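PDB 4WV3: anthranilate-CoA ligase from Stigmatella aurantiaca, which belongs to the ANL superfamily of AMP-binding enzymes, with a large N-terminal portion followed by a smaller C-terminal domain. Local coordinates for residues L252-S256 / H282-L287; D210-A216 / K259-N265. One frame throughout, in Å; residues are numbered along the deposited sequence.

Contact 1: L252-S256 / H282-L287; sequences LSTIS and HDLSSL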
# COMPACT_ATOMS: atom_id res chain seq x y z
N LEU A 252 6.89 -4.75 16.44
CA LEU A 252 7.29 -3.80 17.48
C LEU A 252 8.72 -4.04 17.94
O LEU A 252 9.41 -3.12 18.36
CB LEU A 252 6.33 -3.88 18.67
CG LEU A 252 4.87 -3.53 18.37
CD1 LEU A 252 4.02 -3.68 19.62
CD2 LEU A 252 4.76 -2.13 17.80
N SER A 253 9.16 -5.29 17.86
CA SER A 253 10.51 -5.65 18.26
C SER A 253 11.52 -5.18 17.22
O SER A 253 12.64 -4.80 17.56
CB SER A 253 10.63 -7.16 18.45
OG SER A 253 9.59 -7.63 19.29
N THR A 254 11.12 -5.21 15.95
CA THR A 254 11.94 -4.69 14.87
C THR A 254 12.17 -3.20 15.07
O THR A 254 13.27 -2.69 14.85
CB THR A 254 11.29 -4.95 13.49
OG1 THR A 254 11.19 -6.36 13.27
CG2 THR A 254 12.12 -4.33 12.38
N ILE A 255 11.13 -2.51 15.51
CA ILE A 255 11.22 -1.09 15.85
C ILE A 255 12.22 -0.87 16.98
O ILE A 255 12.99 0.10 16.96
CB ILE A 255 9.84 -0.52 16.26
CG1 ILE A 255 8.85 -0.66 15.10
CG2 ILE A 255 9.96 0.94 16.69
CD1 ILE A 255 7.48 -0.08 15.40
N SER A 256 12.23 -1.77 17.95
CA SER A 256 13.14 -1.67 19.08
C SER A 256 14.59 -1.94 18.67
O SER A 256 15.50 -1.23 19.07
CB SER A 256 12.73 -2.63 20.20
OG SER A 256 11.51 -2.23 20.79
N HIS A 282 7.59 -2.75 24.51
CA HIS A 282 8.55 -2.54 23.44
C HIS A 282 8.98 -1.08 23.39
O HIS A 282 8.16 -0.17 23.55
CB HIS A 282 7.96 -2.95 22.10
CG HIS A 282 7.36 -4.33 22.09
ND1 HIS A 282 8.09 -5.45 21.78
CD2 HIS A 282 6.11 -4.75 22.36
CE1 HIS A 282 7.31 -6.52 21.86
NE2 HIS A 282 6.10 -6.12 22.21
N ASP A 283 10.27 -0.84 23.18
CA ASP A 283 10.80 0.51 23.10
C ASP A 283 10.55 1.12 21.72
O ASP A 283 11.14 0.70 20.73
CB ASP A 283 12.29 0.53 23.43
CG ASP A 283 12.88 1.93 23.39
OD1 ASP A 283 12.13 2.90 23.62
OD2 ASP A 283 14.09 2.05 23.13
N LEU A 284 9.66 2.11 21.68
CA LEU A 284 9.30 2.77 20.43
C LEU A 284 9.74 4.23 20.43
O LEU A 284 9.16 5.07 19.74
CB LEU A 284 7.79 2.69 20.20
CG LEU A 284 7.19 1.46 19.51
CD1 LEU A 284 7.49 0.18 20.26
CD2 LEU A 284 5.69 1.64 19.34
N SER A 285 10.77 4.54 21.21
CA SER A 285 11.21 5.92 21.41
C SER A 285 11.90 6.53 20.20
O SER A 285 11.93 7.76 20.06
CB SER A 285 12.12 6.02 22.64
OG SER A 285 13.29 5.23 22.47
N SER A 286 12.45 5.70 19.32
CA SER A 286 13.14 6.19 18.14
C SER A 286 12.16 6.82 17.15
O SER A 286 12.53 7.68 16.35
CB SER A 286 13.93 5.06 17.47
OG SER A 286 13.07 3.99 17.09
N LEU A 287 10.90 6.39 17.22
CA LEU A 287 9.85 6.93 16.36
C LEU A 287 9.60 8.41 16.63
O LEU A 287 9.45 8.82 17.77
CB LEU A 287 8.55 6.14 16.58
CG LEU A 287 8.13 5.14 15.50
CD1 LEU A 287 9.32 4.39 14.95
CD2 LEU A 287 7.10 4.17 16.06

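Contact 2: D210-A216 / K259-N265; sequences DRTFALA and KPTIFYN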
# COMPACT_ATOMS: atom_id res chain seq x y z
N ASP A 210 16.72 10.54 9.01
CA ASP A 210 15.61 9.63 9.26
C ASP A 210 15.93 8.18 8.93
O ASP A 210 16.90 7.88 8.24
CB ASP A 210 14.37 10.07 8.47
CG ASP A 210 13.58 11.16 9.16
OD1 ASP A 210 13.50 11.13 10.41
OD2 ASP A 210 13.05 12.04 8.46
N ARG A 211 15.10 7.28 9.45
CA ARG A 211 15.18 5.86 9.14
C ARG A 211 13.78 5.28 9.08
O ARG A 211 13.06 5.27 10.08
CB ARG A 211 16.02 5.12 10.19
CG ARG A 211 16.03 3.61 10.02
CD ARG A 211 17.03 2.98 10.97
NE ARG A 211 18.38 3.49 10.75
CZ ARG A 211 19.42 3.20 11.51
NH1 ARG A 211 19.28 2.40 12.56
NH2 ARG A 211 20.61 3.71 11.23
N THR A 212 13.38 4.80 7.90
CA THR A 212 12.02 4.33 7.69
C THR A 212 11.85 2.84 7.98
O THR A 212 12.79 2.06 7.86
CB THR A 212 11.54 4.61 6.25
OG1 THR A 212 12.43 3.96 5.32
CG2 THR A 212 11.51 6.10 5.98
N PHE A 213 10.63 2.47 8.36
CA PHE A 213 10.25 1.08 8.52
C PHE A 213 8.76 0.91 8.25
O PHE A 213 7.93 1.44 8.98
CB PHE A 213 10.60 0.56 9.91
CG PHE A 213 10.02 -0.79 10.23
CD1 PHE A 213 10.19 -1.86 9.36
CD2 PHE A 213 9.30 -0.99 11.39
CE1 PHE A 213 9.64 -3.10 9.64
CE2 PHE A 213 8.75 -2.23 11.69
CZ PHE A 213 8.93 -3.28 10.81
N ALA A 214 8.44 0.18 7.18
CA ALA A 214 7.05 -0.05 6.81
C ALA A 214 6.69 -1.52 6.95
O ALA A 214 7.43 -2.40 6.51
CB ALA A 214 6.80 0.41 5.39
N LEU A 215 5.55 -1.78 7.58
CA LEU A 215 5.02 -3.14 7.64
C LEU A 215 4.52 -3.51 6.25
O LEU A 215 4.51 -4.68 5.87
CB LEU A 215 3.90 -3.24 8.67
CG LEU A 215 3.33 -4.64 8.90
CD1 LEU A 215 4.45 -5.61 9.23
CD2 LEU A 215 2.29 -4.62 10.01
N ALA A 216 4.12 -2.49 5.49
CA ALA A 216 3.71 -2.66 4.10
C ALA A 216 4.87 -3.19 3.28
O ALA A 216 6.00 -2.71 3.40
CB ALA A 216 3.21 -1.34 3.53
N LYS A 259 15.63 0.56 15.46
CA LYS A 259 15.39 1.95 15.83
C LYS A 259 15.08 2.89 14.66
O LYS A 259 15.84 3.83 14.40
CB LYS A 259 16.58 2.50 16.62
CG LYS A 259 16.81 1.81 17.96
CD LYS A 259 18.17 2.16 18.54
CE LYS A 259 18.31 1.65 19.96
NZ LYS A 259 17.97 0.21 20.08
N PRO A 260 13.97 2.65 13.94
CA PRO A 260 13.60 3.57 12.87
C PRO A 260 12.93 4.82 13.43
O PRO A 260 12.46 4.79 14.57
CB PRO A 260 12.59 2.76 12.05
CG PRO A 260 11.95 1.88 13.06
CD PRO A 260 13.02 1.53 14.06
N THR A 261 12.89 5.89 12.65
CA THR A 261 12.28 7.14 13.11
C THR A 261 10.89 7.32 12.50
O THR A 261 10.08 8.09 13.01
CB THR A 261 13.15 8.36 12.77
OG1 THR A 261 13.39 8.40 11.36
CG2 THR A 261 14.49 8.27 13.50
N ILE A 262 10.64 6.62 11.40
CA ILE A 262 9.36 6.69 10.71
C ILE A 262 8.76 5.29 10.58
O ILE A 262 9.44 4.35 10.19
CB ILE A 262 9.50 7.30 9.30
CG1 ILE A 262 10.31 8.60 9.36
CG2 ILE A 262 8.14 7.53 8.67
CD1 ILE A 262 9.65 9.70 10.15
N PHE A 263 7.48 5.16 10.92
CA PHE A 263 6.81 3.86 10.87
C PHE A 263 5.54 3.90 10.02
O PHE A 263 4.65 4.71 10.27
CB PHE A 263 6.49 3.37 12.28
CG PHE A 263 5.82 2.02 12.32
CD1 PHE A 263 6.42 0.91 11.75
CD2 PHE A 263 4.59 1.87 12.94
CE1 PHE A 263 5.80 -0.32 11.78
CE2 PHE A 263 3.97 0.63 12.98
CZ PHE A 263 4.58 -0.46 12.40
N TYR A 264 5.47 3.03 9.02
CA TYR A 264 4.30 2.94 8.16
C TYR A 264 3.50 1.68 8.48
O TYR A 264 4.07 0.62 8.73
CB TYR A 264 4.70 2.90 6.68
CG TYR A 264 5.56 4.05 6.21
CD1 TYR A 264 6.92 4.10 6.48
CD2 TYR A 264 5.01 5.08 5.45
CE1 TYR A 264 7.70 5.15 6.04
CE2 TYR A 264 5.78 6.13 5.01
CZ TYR A 264 7.13 6.16 5.30
OH TYR A 264 7.90 7.21 4.86
N ASN A 265 2.18 1.81 8.47
CA ASN A 265 1.29 0.67 8.71
C ASN A 265 -0.13 0.98 8.28
O ASN A 265 -0.44 2.10 7.86
CB ASN A 265 1.33 0.26 10.18
CG ASN A 265 0.94 -1.19 10.40
OD1 ASN A 265 0.31 -1.81 9.54
ND2 ASN A 265 1.32 -1.74 11.55

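Contact 1: L252-S256 / H282-L287
Ile255 of helix 248-258 drives its CG2 methyl between two leucines of the loop 282-287, lying 4.0 Å from Leu284 CG and 3.9 Å from Leu287 CD1. That methyl stands anti to the backbone N (CG1 has chi1 -61° and lies beside N), which turns it to the loop. The two leucines come at it differently: Leu287 crosses Ile255 at about a right angle, Leu284 at a slant. One helical turn back, Leu252 meets the tip of Leu284 through its CD2, methyl to methyl, and Leu276 and Phe279 add to the apolar surroundings of Leu252. Leu252 CB also sits over one face of the imidazole of partly exposed His282, 3.8 Å from its centroid and offset toward the rim, a CH-pi contact, while Leu252 CD1 meets His282 CD2. This is the closely filled side, continued inward where Ile255 and Leu287 both rest on Phe263 of strand 262-265.

The helix flanks the large mixed sheet of the AMP-binding fold, and the loop, with a type I turn from Leu284 to Leu287, passes beside the helix before entering strand 289-292. Toward solvent the contact thins and becomes polar. Ser253 OG comes obliquely to the His282 ring but is bonded to Ser249 O within the helix. Ser256 OG gives a hydrogen bond to Asp283 O (3.0 Å), arriving at a C=O...donor angle of 113° and well off the carbonyl plane; it joins a helical hydroxyl to the loop backbone. Asp283, its own side chain exposed, folds the loop instead: OD1 takes Ser285 OG (2.8 Å) and Ser285 N (3.2 Å) from the same face of its plane, the second closing an Asx turn.

Contact 2: D210-A216 / K259-N265
Thr261 OG1 takes part in two hydrogen bonds, accepting from Arg211 N over 2.8 Å in a nearly straight bond (166° at the hydrogen) and donating to Asp210 OD1 at 2.9 Å. With chi1 57° the hydroxyl sits between the backbone N and carbonyl carbon of Thr261, facing the neighbouring strand's start. Asp210 OD1 is met on its anti side, with the donor tilted out of the carboxylate plane, and OD2 forms a salt bridge with Arg288. Arg211 O likewise has two partners, Thr261 N in its carbonyl plane and Ile262 N tilted from it.

From there strands 211-214 and 262-265 run parallel, their axes only slightly inclined, in the regular alternation Phe213 N to Ile262 O, Tyr264 N to Phe213 O and Leu215 N to Tyr264 O. On one face the Phe213 and Phe263 side chains run side by side in the same direction, their rings oblique, with planes at 32° and CD2 of Phe213 3.5 Å from CD1 of Phe263; Val251 and Ile255 of helix 248-258 pack on Phe213. On the other, Ala214 CB meets Tyr264 CB, and Thr212 CG2 lies at the edge of the tyrosine ring, 3.9 Å from CE1. The Tyr264 side chain comes within about 8 Å of the bound 5'-O-[(S)-[(2-aminobenzoyl)oxy](hydroxy)phosphoryl]adenosine. The salt bridge to Arg288 and the hydrogen bond from Thr261 probably stabilise buried Asp210 as an anion.

How the contacts relate
Contact 2 is the buried one, two neighbouring central strands of the mixed sheet; contact 1 lies farther out, where a helix on one side of that sheet meets a partly exposed loop. Helix 248-258 leads directly into segment 259-265, and loop 282-287 into 289-292, the strand beside 262-265; the segments of the two contacts alternate along the chain. They touch at Pro260, whose O lies 2.7 Å from Ser286 OG, a probable hydrogen bond. Ladder bonds between backbones dominate contact 2, whereas contact 1 depends mainly on side chains. Contact 1 has exposed Asp283 at its edge, while most touching residues of contact 2 are buried.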